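Local coordinates for protein adenylosuccinate lyase (Francisella tularensis subsp. tularensis SCHU S4, PDB 4EEI) that probably catalyses two fumarate-releasing beta-eliminations of purine biosynthesis, the cleavage of adenylosuccinate to AMP and that of the succinylated imidazole carboxamide ribotide, at residues D116-A119 against L120-L124; M148-G151 against Q152-G156; D423-F426 against D427-K431. One frame throughout, in Å; residues are numbered along the deposited sequence.

Contact 1: residues D116-A119 against L120-L124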
ATOM      1  N   ASP B 116      15.559 -10.637  19.424  1.00 21.24           N
ATOM      2  CA  ASP B 116      14.483 -11.589  19.144  1.00 22.57           C
ATOM      3  C   ASP B 116      14.549 -12.169  17.728  1.00 20.71           C
ATOM      4  O   ASP B 116      14.193 -13.324  17.520  1.00 20.43           O
ATOM      5  CB  ASP B 116      13.113 -10.960  19.414  1.00 22.88           C
ATOM      6  CG  ASP B 116      12.858 -10.745  20.898  1.00 32.27           C
ATOM      7  OD1 ASP B 116      13.320 -11.573  21.708  1.00 33.52           O
ATOM      8  OD2 ASP B 116      12.211  -9.739  21.259  1.00 33.44           O
ATOM      9  N   LEU B 117      14.994 -11.377  16.757  1.00 17.82           N
ATOM     10  CA  LEU B 117      15.170 -11.897  15.400  1.00 19.33           C
ATOM     11  C   LEU B 117      16.284 -12.948  15.353  1.00 21.33           C
ATOM     12  O   LEU B 117      16.139 -13.992  14.717  1.00 19.66           O
ATOM     13  CB  LEU B 117      15.446 -10.760  14.407  1.00 18.51           C
ATOM     14  CG  LEU B 117      15.776 -11.119  12.950  1.00 19.97           C
ATOM     15  CD1 LEU B 117      14.645 -11.914  12.314  1.00 22.03           C
ATOM     16  CD2 LEU B 117      16.051  -9.863  12.137  1.00 22.43           C
ATOM     17  N   GLU B 118      17.393 -12.689  16.036  1.00 18.79           N
ATOM     18  CA  GLU B 118      18.478 -13.667  16.068  1.00 20.68           C
ATOM     19  C   GLU B 118      18.034 -14.946  16.786  1.00 23.98           C
ATOM     20  O   GLU B 118      18.417 -16.054  16.406  1.00 23.77           O
ATOM     21  CB  GLU B 118      19.725 -13.075  16.732  1.00 23.15           C
ATOM     22  CG  GLU B 118      20.949 -13.981  16.645  1.00 25.81           C
ATOM     23  CD  GLU B 118      22.257 -13.213  16.769  1.00 36.15           C
ATOM     24  OE1 GLU B 118      22.306 -12.259  17.576  1.00 39.38           O
ATOM     25  OE2 GLU B 118      23.231 -13.565  16.060  1.00 36.96           O
ATOM     26  N   ALA B 119      17.222 -14.800  17.830  1.00 21.84           N
ATOM     27  CA  ALA B 119      16.736 -15.969  18.554  1.00 21.61           C
ATOM     28  C   ALA B 119      15.810 -16.810  17.668  1.00 21.91           C
ATOM     29  O   ALA B 119      15.804 -18.042  17.761  1.00 24.69           O
ATOM     30  CB  ALA B 119      16.032 -15.557  19.841  1.00 24.37           C
ATOM     31  N   LEU B 120      15.021 -16.152  16.825  1.00 21.31           N
ATOM     32  CA  LEU B 120      14.150 -16.877  15.897  1.00 21.43           C
ATOM     33  C   LEU B 120      14.998 -17.621  14.863  1.00 23.78           C
ATOM     34  O   LEU B 120      14.691 -18.758  14.500  1.00 22.94           O
ATOM     35  CB  LEU B 120      13.174 -15.925  15.196  1.00 16.91           C
ATOM     36  CG  LEU B 120      12.381 -16.586  14.060  1.00 16.98           C
ATOM     37  CD1 LEU B 120      11.572 -17.773  14.586  1.00 16.35           C
ATOM     38  CD2 LEU B 120      11.479 -15.589  13.352  1.00 17.29           C
ATOM     39  N   CYS B 121      16.061 -16.973  14.391  1.00 22.86           N
ATOM     40  CA  CYS B 121      17.025 -17.631  13.500  1.00 23.33           C
ATOM     41  C   CYS B 121      17.583 -18.876  14.160  1.00 21.12           C
ATOM     42  O   CYS B 121      17.588 -19.956  13.553  1.00 23.22           O
ATOM     43  CB  CYS B 121      18.167 -16.683  13.116  1.00 19.04           C
ATOM     44  SG  CYS B 121      17.640 -15.358  11.993  1.00 23.01           S
ATOM     45  N   ASP B 122      18.033 -18.739  15.406  1.00 22.67           N
ATOM     46  CA  ASP B 122      18.553 -19.884  16.150  1.00 26.08           C
ATOM     47  C   ASP B 122      17.558 -21.042  16.224  1.00 25.60           C
ATOM     48  O   ASP B 122      17.924 -22.195  16.013  1.00 20.19           O
ATOM     49  CB  ASP B 122      18.956 -19.480  17.570  1.00 28.71           C
ATOM     50  CG  ASP B 122      20.078 -18.462  17.595  1.00 34.96           C
ATOM     51  OD1 ASP B 122      20.796 -18.333  16.583  1.00 37.55           O
ATOM     52  OD2 ASP B 122      20.245 -17.799  18.644  1.00 34.53           O
ATOM     53  N   SER B 123      16.305 -20.736  16.540  1.00 22.30           N
ATOM     54  CA  SER B 123      15.283 -21.774  16.671  1.00 25.87           C
ATOM     55  C   SER B 123      14.963 -22.460  15.335  1.00 21.01           C
ATOM     56  O   SER B 123      14.713 -23.674  15.298  1.00 26.73           O
ATOM     57  CB  SER B 123      14.008 -21.192  17.291  1.00 29.68           C
ATOM     58  OG  SER B 123      14.159 -21.038  18.688  1.00 32.50           O
ATOM     59  N   LEU B 124      14.950 -21.683  14.257  1.00 22.71           N
ATOM     60  CA  LEU B 124      14.728 -22.231  12.915  1.00 18.31           C
ATOM     61  C   LEU B 124      15.839 -23.196  12.490  1.00 19.76           C
ATOM     62  O   LEU B 124      15.560 -24.258  11.931  1.00 20.39           O
ATOM     63  CB  LEU B 124      14.592 -21.105  11.886  1.00 19.26           C
ATOM     64  CG  LEU B 124      13.245 -20.373  11.933  1.00 19.58           C
ATOM     65  CD1 LEU B 124      13.298 -19.152  11.047  1.00 20.38           C
ATOM     66  CD2 LEU B 124      12.140 -21.308  11.459  1.00 19.82           C
TER
HETATM   67  O   HOH W   1      16.277 -19.734  20.106  1.00 35.56           O
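Two donors grip the carbonyl oxygen of Ala119: the backbone N of Ser123, 3.0 Å from Ala119 O, and a water that donates to Ala119 O at 2.9 Å. The same water donates a second hydrogen to Ser123 OG, so it spans one helical turn outside the backbone ladder. A chi1 of -78° sets Ser123 OG beside its own backbone N, near enough to Ala119 O for one water to serve both; its stronger partner is Asp332 on helix 304-333.

The other rungs are regular i to i+4 bonds inside helix 94-131. Cys121 N reaches Leu117 O at 3.0 Å, and Asp122 N reaches Glu118 O at 2.9 Å, with an N-H...O angle of 165°. The carboxylate of Asp122 makes no hydrogen bond to that oxygen; its carbon CG, 3.2 Å from Glu118 O, is nearer than either carboxylate oxygen. Glu118 OE2 and Asp122 OD1, 5.4 Å apart, are like charges not in contact. Leu120 CB rests 3.6 Å from Asp116 O, while its branched end leads off to Leu324 and Met327.

Leu117 and Cys121 meet Phe161 of helix 151-173, and Asp116 forms a salt bridge with Arg325. Backbone bonding therefore carries the contact itself, while Asp116, Leu117, Leu120, Cys121, Ser123 and Leu124 join this long helix to its neighbours in the lyase helical bundle.

Contact 2: residues M148-G151 against Q152-G156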
ATOM      1  N   MET B 148      12.526 -34.328  -0.969  1.00 21.65           N
ATOM      2  CA  MET B 148      13.548 -33.368  -0.569  1.00 22.64           C
ATOM      3  C   MET B 148      13.730 -33.535   0.927  1.00 25.05           C
ATOM      4  O   MET B 148      12.996 -34.289   1.561  1.00 26.12           O
ATOM      5  CB  MET B 148      13.069 -31.947  -0.847  1.00 22.09           C
ATOM      6  CG  MET B 148      11.837 -31.593  -0.020  1.00 22.07           C
ATOM      7  SD  MET B 148      11.167 -29.967  -0.404  1.00 31.65           S
ATOM      8  CE  MET B 148      12.498 -28.898   0.180  1.00 34.38           C
ATOM      9  N   SER B 149      14.685 -32.818   1.507  1.00 24.51           N
ATOM     10  CA  SER B 149      14.849 -32.840   2.957  1.00 25.02           C
ATOM     11  C   SER B 149      13.804 -31.933   3.613  1.00 24.76           C
ATOM     12  O   SER B 149      13.641 -30.785   3.213  1.00 25.62           O
ATOM     13  CB  SER B 149      16.240 -32.356   3.338  1.00 27.02           C
ATOM     14  OG  SER B 149      16.264 -31.976   4.698  1.00 29.47           O
ATOM     15  N   PHE B 150      13.101 -32.441   4.618  1.00 23.19           N
ATOM     16  CA  PHE B 150      12.093 -31.640   5.320  1.00 22.01           C
ATOM     17  C   PHE B 150      12.785 -30.468   6.005  1.00 22.79           C
ATOM     18  O   PHE B 150      12.251 -29.352   6.063  1.00 22.30           O
ATOM     19  CB  PHE B 150      11.363 -32.509   6.350  1.00 23.39           C
ATOM     20  CG  PHE B 150      10.125 -31.868   6.939  1.00 23.35           C
ATOM     21  CD1 PHE B 150      10.177 -31.214   8.159  1.00 25.96           C
ATOM     22  CD2 PHE B 150       8.903 -31.941   6.278  1.00 24.85           C
ATOM     23  CE1 PHE B 150       9.031 -30.645   8.716  1.00 27.92           C
ATOM     24  CE2 PHE B 150       7.758 -31.365   6.821  1.00 25.70           C
ATOM     25  CZ  PHE B 150       7.824 -30.722   8.043  1.00 25.44           C
ATOM     26  N   GLY B 151      13.996 -30.711   6.503  1.00 23.55           N
ATOM     27  CA  GLY B 151      14.756 -29.672   7.182  1.00 22.10           C
ATOM     28  C   GLY B 151      15.085 -28.478   6.308  1.00 26.10           C
ATOM     29  O   GLY B 151      15.308 -27.367   6.803  1.00 25.73           O
ATOM     30  N   GLN B 152      15.115 -28.693   4.998  1.00 25.17           N
ATOM     31  CA  GLN B 152      15.401 -27.600   4.086  1.00 26.40           C
ATOM     32  C   GLN B 152      14.276 -26.557   4.106  1.00 24.96           C
ATOM     33  O   GLN B 152      14.495 -25.387   3.763  1.00 23.65           O
ATOM     34  CB  GLN B 152      15.633 -28.150   2.682  1.00 31.82           C
ATOM     35  CG  GLN B 152      16.149 -27.123   1.703  1.00 32.82           C
ATOM     36  CD  GLN B 152      16.762 -27.761   0.479  1.00 41.20           C
ATOM     37  OE1 GLN B 152      17.564 -28.690   0.588  1.00 42.80           O
ATOM     38  NE2 GLN B 152      16.396 -27.262  -0.699  1.00 43.80           N
ATOM     39  N   LYS B 153      13.078 -26.959   4.528  1.00 26.22           N
ATOM     40  CA  LYS B 153      11.985 -25.990   4.662  1.00 23.57           C
ATOM     41  C   LYS B 153      12.350 -24.977   5.739  1.00 24.10           C
ATOM     42  O   LYS B 153      12.247 -23.767   5.539  1.00 23.63           O
ATOM     43  CB  LYS B 153      10.663 -26.676   5.014  1.00 25.61           C
ATOM     44  CG  LYS B 153      10.092 -27.571   3.908  1.00 26.43           C
ATOM     45  CD  LYS B 153       8.872 -28.338   4.420  1.00 28.50           C
ATOM     46  CE  LYS B 153       8.173 -29.120   3.301  1.00 27.50           C
ATOM     47  NZ  LYS B 153       7.654 -28.224   2.224  1.00 26.61           N
ATOM     48  N   PHE B 154      12.792 -25.475   6.883  1.00 25.80           N
ATOM     49  CA  PHE B 154      13.185 -24.588   7.965  1.00 23.79           C
ATOM     50  C   PHE B 154      14.469 -23.845   7.640  1.00 22.26           C
ATOM     51  O   PHE B 154      14.646 -22.714   8.058  1.00 17.78           O
ATOM     52  CB  PHE B 154      13.361 -25.379   9.260  1.00 20.70           C
ATOM     53  CG  PHE B 154      12.095 -25.992   9.765  1.00 24.74           C
ATOM     54  CD1 PHE B 154      11.084 -25.192  10.274  1.00 25.91           C
ATOM     55  CD2 PHE B 154      11.917 -27.367   9.741  1.00 28.54           C
ATOM     56  CE1 PHE B 154       9.901 -25.756  10.746  1.00 28.05           C
ATOM     57  CE2 PHE B 154      10.745 -27.936  10.212  1.00 34.72           C
ATOM     58  CZ  PHE B 154       9.737 -27.125  10.715  1.00 34.13           C
ATOM     59  N   LEU B 155      15.382 -24.486   6.920  1.00 22.96           N
ATOM     60  CA  LEU B 155      16.643 -23.834   6.600  1.00 22.25           C
ATOM     61  C   LEU B 155      16.406 -22.682   5.630  1.00 21.69           C
ATOM     62  O   LEU B 155      17.095 -21.660   5.678  1.00 18.36           O
ATOM     63  CB  LEU B 155      17.652 -24.837   6.016  1.00 20.94           C
ATOM     64  CG  LEU B 155      19.066 -24.277   5.821  1.00 24.18           C
ATOM     65  CD1 LEU B 155      19.766 -24.049   7.176  1.00 25.70           C
ATOM     66  CD2 LEU B 155      19.913 -25.197   4.931  1.00 21.97           C
ATOM     67  N   GLY B 156      15.417 -22.840   4.752  1.00 18.26           N
ATOM     68  CA  GLY B 156      15.063 -21.783   3.817  1.00 20.40           C
ATOM     69  C   GLY B 156      14.521 -20.547   4.509  1.00 20.32           C
ATOM     70  O   GLY B 156      14.746 -19.408   4.065  1.00 19.61           O
TER
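Phe150 and Phe154 meet at the tight end of this turn from strand to helix, Phe150 CE1 lying 3.5 Å from Phe154 CE2. Their planes stand at 66° and their centroids are 5.8 Å apart, an oblique pairing. Gly151 CA approaches the edge of the Phe154 ring near its plane. Phe150 has CG anti to its backbone N (chi1 -169°), which brings the ring alongside the Lys153 chain and up to the Phe154 ring. Lys153 then lays its aliphatic chain across one face of the Phe150 ring: CD sits 4.3 Å from the Phe150 centroid, 22° off the normal, in a CH-pi contact displaced toward the rim.

Backbone bonds close the turn. Gln152 N donates to Ser149 O at 3.1 Å and Lys153 N to Phe150 O at 3.0 Å, both from well above the carbonyl planes, as i to i+3 bonds. Leu155 N binds Gly151 O at 2.9 Å in the carbonyl plane, the first i to i+4 bond across the contact.

The looser side belongs to Met148, whose CE comes no nearer than 4.1 Å to Gln152 CB, the two side chains crossing at about a right angle. Gln152 NE2 binds Gly185 O of the second subunit. Lys153, partly exposed, pairs through NZ with Glu239 of its own chain and also with Glu300 of the second subunit.

The antiparallel pair of strands 135-140 and 143-149, joined here by backbone hydrogen bonds between Met148 and Thr136, runs directly into helix 151-173. That helix sets Phe154 against helix 94-131 and Leu155 against helix 422-429.

Contact 3: residues D423-F426 against D427-K431. With K (potassium ion), chain V.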
ATOM      1  N   ASP B 423      24.032 -31.961   2.720  1.00 26.43           N
ATOM      2  CA  ASP B 423      25.154 -31.516   3.552  1.00 28.76           C
ATOM      3  C   ASP B 423      25.734 -30.200   3.029  1.00 29.00           C
ATOM      4  O   ASP B 423      26.021 -29.279   3.798  1.00 28.68           O
ATOM      5  CB  ASP B 423      26.266 -32.573   3.587  1.00 29.96           C
ATOM      6  CG  ASP B 423      25.904 -33.790   4.423  1.00 37.02           C
ATOM      7  OD1 ASP B 423      24.733 -33.919   4.833  1.00 38.85           O
ATOM      8  OD2 ASP B 423      26.800 -34.625   4.660  1.00 39.52           O
ATOM      9  N   HIS B 424      25.901 -30.114   1.714  1.00 25.50           N
ATOM     10  CA  HIS B 424      26.463 -28.923   1.087  1.00 29.29           C
ATOM     11  C   HIS B 424      25.571 -27.698   1.270  1.00 27.29           C
ATOM     12  O   HIS B 424      26.063 -26.581   1.453  1.00 23.41           O
ATOM     13  CB  HIS B 424      26.682 -29.165  -0.405  1.00 32.77           C
ATOM     14  CG  HIS B 424      27.786 -30.128  -0.707  1.00 45.62           C
ATOM     15  ND1 HIS B 424      27.588 -31.277  -1.445  1.00 52.86           N
ATOM     16  CD2 HIS B 424      29.100 -30.108  -0.387  1.00 51.74           C
ATOM     17  CE1 HIS B 424      28.733 -31.928  -1.554  1.00 55.69           C
ATOM     18  NE2 HIS B 424      29.667 -31.240  -0.924  1.00 56.02           N
ATOM     19  N   VAL B 425      24.263 -27.908   1.186  1.00 24.32           N
ATOM     20  CA  VAL B 425      23.305 -26.816   1.316  1.00 20.80           C
ATOM     21  C   VAL B 425      23.348 -26.252   2.732  1.00 22.32           C
ATOM     22  O   VAL B 425      23.364 -25.034   2.924  1.00 27.31           O
ATOM     23  CB  VAL B 425      21.881 -27.288   0.968  1.00 24.99           C
ATOM     24  CG1 VAL B 425      20.860 -26.177   1.217  1.00 26.50           C
ATOM     25  CG2 VAL B 425      21.823 -27.747  -0.488  1.00 27.81           C
ATOM     26  N   PHE B 426      23.367 -27.140   3.722  1.00 22.48           N
ATOM     27  CA  PHE B 426      23.469 -26.719   5.115  1.00 22.69           C
ATOM     28  C   PHE B 426      24.790 -25.988   5.364  1.00 26.31           C
ATOM     29  O   PHE B 426      24.801 -24.914   5.963  1.00 25.51           O
ATOM     30  CB  PHE B 426      23.328 -27.923   6.053  1.00 21.51           C
ATOM     31  CG  PHE B 426      21.913 -28.193   6.483  1.00 23.63           C
ATOM     32  CD1 PHE B 426      20.984 -28.717   5.583  1.00 22.50           C
ATOM     33  CD2 PHE B 426      21.504 -27.900   7.777  1.00 25.27           C
ATOM     34  CE1 PHE B 426      19.663 -28.951   5.971  1.00 25.45           C
ATOM     35  CE2 PHE B 426      20.185 -28.142   8.185  1.00 29.55           C
ATOM     36  CZ  PHE B 426      19.264 -28.667   7.276  1.00 28.38           C
ATOM     37  N   ASP B 427      25.896 -26.564   4.894  1.00 24.39           N
ATOM     38  CA  ASP B 427      27.204 -25.942   5.082  1.00 27.98           C
ATOM     39  C   ASP B 427      27.331 -24.542   4.461  1.00 25.08           C
ATOM     40  O   ASP B 427      27.893 -23.648   5.079  1.00 26.54           O
ATOM     41  CB  ASP B 427      28.342 -26.857   4.596  1.00 26.90           C
ATOM     42  CG  ASP B 427      28.650 -27.995   5.569  1.00 33.17           C
ATOM     43  OD1 ASP B 427      28.244 -27.913   6.753  1.00 28.81           O
ATOM     44  OD2 ASP B 427      29.324 -28.969   5.149  1.00 33.42           O
ATOM     45  N   ARG B 428      26.810 -24.326   3.254  1.00 23.52           N
ATOM     46  CA  ARG B 428      26.937 -23.006   2.646  1.00 25.69           C
ATOM     47  C   ARG B 428      25.944 -22.004   3.248  1.00 24.91           C
ATOM     48  O   ARG B 428      26.087 -20.797   3.073  1.00 27.01           O
ATOM     49  CB  ARG B 428      26.736 -23.084   1.126  1.00 26.83           C
ATOM     50  CG  ARG B 428      25.286 -23.377   0.724  1.00 22.96           C
ATOM     51  CD  ARG B 428      25.124 -23.598  -0.779  1.00 29.96           C
ATOM     52  NE  ARG B 428      23.715 -23.793  -1.132  1.00 30.70           N
ATOM     53  CZ  ARG B 428      23.294 -24.327  -2.273  1.00 26.81           C
ATOM     54  NH1 ARG B 428      24.170 -24.741  -3.183  1.00 24.11           N
ATOM     55  NH2 ARG B 428      21.989 -24.458  -2.497  1.00 21.74           N
ATOM     56  N   SER B 429      24.933 -22.509   3.942  1.00 22.32           N
ATOM     57  CA  SER B 429      23.877 -21.656   4.494  1.00 27.38           C
ATOM     58  C   SER B 429      24.195 -21.147   5.899  1.00 29.65           C
ATOM     59  O   SER B 429      23.639 -20.144   6.356  1.00 27.59           O
ATOM     60  CB  SER B 429      22.555 -22.433   4.528  1.00 25.99           C
ATOM     61  OG  SER B 429      22.076 -22.638   3.213  1.00 27.10           O
ATOM     62  N   VAL B 430      25.071 -21.858   6.595  1.00 24.81           N
ATOM     63  CA  VAL B 430      25.420 -21.504   7.966  1.00 26.42           C
ATOM     64  C   VAL B 430      26.912 -21.209   8.030  1.00 30.46           C
ATOM     65  O   VAL B 430      27.726 -22.096   7.773  1.00 29.43           O
ATOM     66  CB  VAL B 430      25.070 -22.655   8.919  1.00 27.54           C
ATOM     67  CG1 VAL B 430      25.458 -22.305  10.359  1.00 29.40           C
ATOM     68  CG2 VAL B 430      23.578 -22.984   8.822  1.00 26.44           C
ATOM     69  N   LYS B 431      27.269 -19.971   8.363  1.00 32.76           N
ATOM     70  CA  LYS B 431      28.656 -19.518   8.218  1.00 35.61           C
ATOM     71  C   LYS B 431      29.730 -20.469   8.757  1.00 32.57           C
ATOM     72  O   LYS B 431      30.581 -20.934   8.004  1.00 32.81           O
ATOM     73  CB  LYS B 431      28.867 -18.138   8.832  1.00 43.87           C
ATOM     74  CG  LYS B 431      30.322 -17.679   8.712  1.00 53.60           C
ATOM     75  CD  LYS B 431      30.596 -16.363   9.431  1.00 62.51           C
ATOM     76  CE  LYS B 431      30.574 -15.178   8.481  1.00 70.93           C
ATOM     77  NZ  LYS B 431      29.194 -14.848   8.016  1.00 72.71           N
TER
HETATM   78  K     K V 510      29.580 -22.558   6.486  1.00 58.64           K
HETATM   79  O   HOH W   2      28.808 -20.633   4.712  1.00 35.73           O
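Arg428 runs back along Val425, the two side chains side by side and pointing the same way. Its CB lies 3.6 Å from His424 O. CG is set between the backbone N and the carbonyl carbon (chi1 71°), which brings it against the preceding turn, 3.4 Å from Val425 O. CD passes near His424 O, and NE lies beside Val425 CA, the chain staying extended from CG to NE. At the tip, Val425 CG2 lies over one face of the guanidinium near its rim, 3.9 Å from NH2. The tip is committed to the second subunit: NE binds Glu208 O, NH1 forms a salt bridge with Glu195, and NH2 binds the hydroxyl of Tyr187, all of that subunit.

These residues form the C-terminal end of helix 422-429, where regular bonding gives way. Asp427 N to Asp423 O and Arg428 N to His424 O are ordinary i to i+4 bonds. Ser429 then gives its hydroxyl to Val425 O at 2.7 Å. Ser429 N is shared between Phe426 O, 3.1 Å away and approached from well above the carbonyl plane, and, weakly, that same Val425 O. Val430 N makes a weak bond to Phe426 O. Val430 is the first residue to leave helical angles.

Carbonyls at and just past the helix end bind a potassium ion: Asp427 O at 2.5 Å from the metal, Val430 O at 2.3 Å and Lys431 O at 2.4 Å. A water and Arg433 O complete the set of ligands. That water also donates a weak hydrogen bond to Arg428 O. On the inner side, Phe426 packs on Ala128 and makes a cation-pi contact with Lys132.

Contacts 1 and 2 are buried, whereas contact 3 is only partly so. Contact 1 lies within helix 94-131 and touches no other subunit; contact 2 starts helix 151-173 and contact 3 ends helix 422-429, and both reach the second subunit. Helix 151-173 packs against both of the other helices: Leu124 O of contact 1 meets Phe154 CB at 3.6 Å, and Leu155 CD2 meets Phe426 CD1 of contact 3 at 3.7 Å. Contacts 1 and 3 do not touch, their centres about 17 Å apart. Regular backbone bonding dominates the first, aromatic and CH-pi packing the second, and carbonyls turned to potassium the third.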